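Local coordinates for protein putative enoyl-CoA hydratase (Streptomyces coelicolor A3, PDB 3G64) that probably acts on acyl-CoA thioesters, perhaps hydrating the double bond of an enoyl-CoA, as a member of the enoyl-CoA hydratase/isomerase family, at residues A64-G69 against I117-G122. Sequence-based numbering, arbitrary orientation.
Sequences ALVLAG and IAALHG
Ile117 slots between Leu65 and Leu67 as parallel strands 64-69 and 117-120 pair, their axes 26° apart. Ile117 N gives its hydrogen to Leu65 O at 2.7 Å, Ile117 O takes the one from Leu67 N, and Leu67 O in turn accepts from Ala119 N at 3.0 Å. The next pair, Gly69 N and Ala119 O, is too far apart to bond directly; a water sits between them, accepting from Gly69 N at 3.1 Å and within hydrogen-bonding distance of Ala119 O.

On one face of the sheet Val66 and Ile117 lie side by side under helix 205-217, where both touch Ala213. Val66 turns CG1 away from its backbone N (chi1 176°), which sends that methyl along the strands toward Ala119, CG1 to CB 4.3 Å; Leu67 and Ala118 point to the other face.

His121 closes the far end edge-on: its NE2 donates to Gly69 O at 2.8 Å, with the oxygen almost in the ring plane but the donor tilted 26° from the carbonyl plane. A leucine in its place would probably leave Gly69 O without this donor and Gly69 less firmly tied to the turn. The His121 side chain also comes within about 3 Å of a bound glycerol, probably a crystallisation additive. These are neighbouring central strands of the crotonase fold, joined by a largely helical connection of 47 residues.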
loop_
_atom_site.group_PDB
_atom_site.type_symbol
_atom_site.label_atom_id
_atom_site.label_comp_id
_atom_site.label_asym_id
_atom_site.label_seq_id
_atom_site.Cartn_x
_atom_site.Cartn_y
_atom_site.Cartn_z
ATOM N N ALA A 64 0.813 -20.161 -17.863
ATOM C CA ALA A 64 -0.219 -19.695 -16.932
ATOM C C ALA A 64 -0.681 -20.862 -16.087
ATOM O O ALA A 64 -0.662 -22.021 -16.525
ATOM C CB ALA A 64 -1.424 -19.099 -17.672
ATOM N N LEU A 65 -1.128 -20.560 -14.878
ATOM C CA LEU A 65 -1.646 -21.603 -14.011
ATOM C C LEU A 65 -2.932 -21.143 -13.336
ATOM O O LEU A 65 -3.019 -20.028 -12.782
ATOM C CB LEU A 65 -0.570 -22.029 -12.986
ATOM C CG LEU A 65 -0.960 -23.155 -12.009
ATOM C CD1 LEU A 65 0.279 -23.907 -11.533
ATOM C CD2 LEU A 65 -1.739 -22.614 -10.829
ATOM N N VAL A 66 -3.936 -22.002 -13.408
ATOM C CA VAL A 66 -5.206 -21.799 -12.721
ATOM C C VAL A 66 -5.246 -22.690 -11.496
ATOM O O VAL A 66 -4.959 -23.898 -11.568
ATOM C CB VAL A 66 -6.405 -22.142 -13.621
ATOM C CG1 VAL A 66 -7.724 -22.003 -12.843
ATOM C CG2 VAL A 66 -6.411 -21.261 -14.878
ATOM N N LEU A 67 -5.578 -22.090 -10.360
ATOM C CA LEU A 67 -5.767 -22.835 -9.127
ATOM C C LEU A 67 -7.282 -22.883 -8.852
ATOM O O LEU A 67 -7.935 -21.859 -8.738
ATOM C CB LEU A 67 -5.003 -22.142 -7.983
ATOM C CG LEU A 67 -5.037 -22.716 -6.549
ATOM C CD1 LEU A 67 -4.629 -24.179 -6.527
ATOM C CD2 LEU A 67 -4.125 -21.900 -5.572
ATOM N N ALA A 68 -7.834 -24.077 -8.754
ATOM C CA ALA A 68 -9.284 -24.244 -8.632
ATOM C C ALA A 68 -9.653 -25.247 -7.540
ATOM O O ALA A 68 -8.799 -25.994 -7.066
ATOM C CB ALA A 68 -9.861 -24.668 -9.950
ATOM N N GLY A 69 -10.929 -25.244 -7.154
ATOM C CA GLY A 69 -11.484 -26.199 -6.203
ATOM C C GLY A 69 -12.871 -26.667 -6.659
ATOM O O GLY A 69 -13.682 -25.856 -7.097
ATOM N N ILE A 117 -3.724 -17.801 -11.448
ATOM C CA ILE A 117 -5.087 -17.297 -11.379
ATOM C C ILE A 117 -5.910 -18.184 -10.428
ATOM O O ILE A 117 -5.967 -19.403 -10.600
ATOM C CB ILE A 117 -5.718 -17.345 -12.799
ATOM C CG1 ILE A 117 -4.873 -16.497 -13.756
ATOM C CG2 ILE A 117 -7.213 -16.962 -12.771
ATOM C CD1 ILE A 117 -4.811 -17.064 -15.140
ATOM N N ALA A 118 -6.526 -17.584 -9.414
ATOM C CA ALA A 118 -7.409 -18.350 -8.520
ATOM C C ALA A 118 -8.858 -18.227 -8.966
ATOM O O ALA A 118 -9.384 -17.108 -9.121
ATOM C CB ALA A 118 -7.247 -17.891 -7.063
ATOM N N ALA A 119 -9.490 -19.373 -9.207
ATOM C CA ALA A 119 -10.881 -19.415 -9.663
ATOM C C ALA A 119 -11.742 -19.589 -8.420
ATOM O O ALA A 119 -11.813 -20.693 -7.864
ATOM C CB ALA A 119 -11.086 -20.613 -10.630
ATOM N N LEU A 120 -12.374 -18.513 -7.960
ATOM C CA LEU A 120 -12.994 -18.516 -6.629
ATOM C C LEU A 120 -14.518 -18.590 -6.643
ATOM O O LEU A 120 -15.173 -17.971 -7.484
ATOM C CB LEU A 120 -12.596 -17.258 -5.848
ATOM C CG LEU A 120 -11.094 -16.964 -5.657
ATOM C CD1 LEU A 120 -10.960 -15.649 -4.929
ATOM C CD2 LEU A 120 -10.468 -18.083 -4.849
ATOM N N HIS A 121 -15.060 -19.293 -5.651
ATOM C CA HIS A 121 -16.509 -19.418 -5.443
ATOM C C HIS A 121 -16.666 -20.000 -4.039
ATOM O O HIS A 121 -15.741 -20.665 -3.537
ATOM C CB HIS A 121 -17.126 -20.363 -6.477
ATOM C CG HIS A 121 -16.509 -21.729 -6.479
ATOM N ND1 HIS A 121 -17.079 -22.808 -5.833
ATOM C CD2 HIS A 121 -15.350 -22.182 -7.019
ATOM C CE1 HIS A 121 -16.302 -23.865 -5.981
ATOM N NE2 HIS A 121 -15.244 -23.512 -6.691
ATOM N N GLY A 122 -17.808 -19.731 -3.405
ATOM C CA GLY A 122 -18.065 -20.155 -2.043
ATOM C C GLY A 122 -16.890 -19.807 -1.122
ATOM O O GLY A 122 -16.222 -18.791 -1.325
HETATM O O HOH W 1 -12.701 -23.256 -8.647
#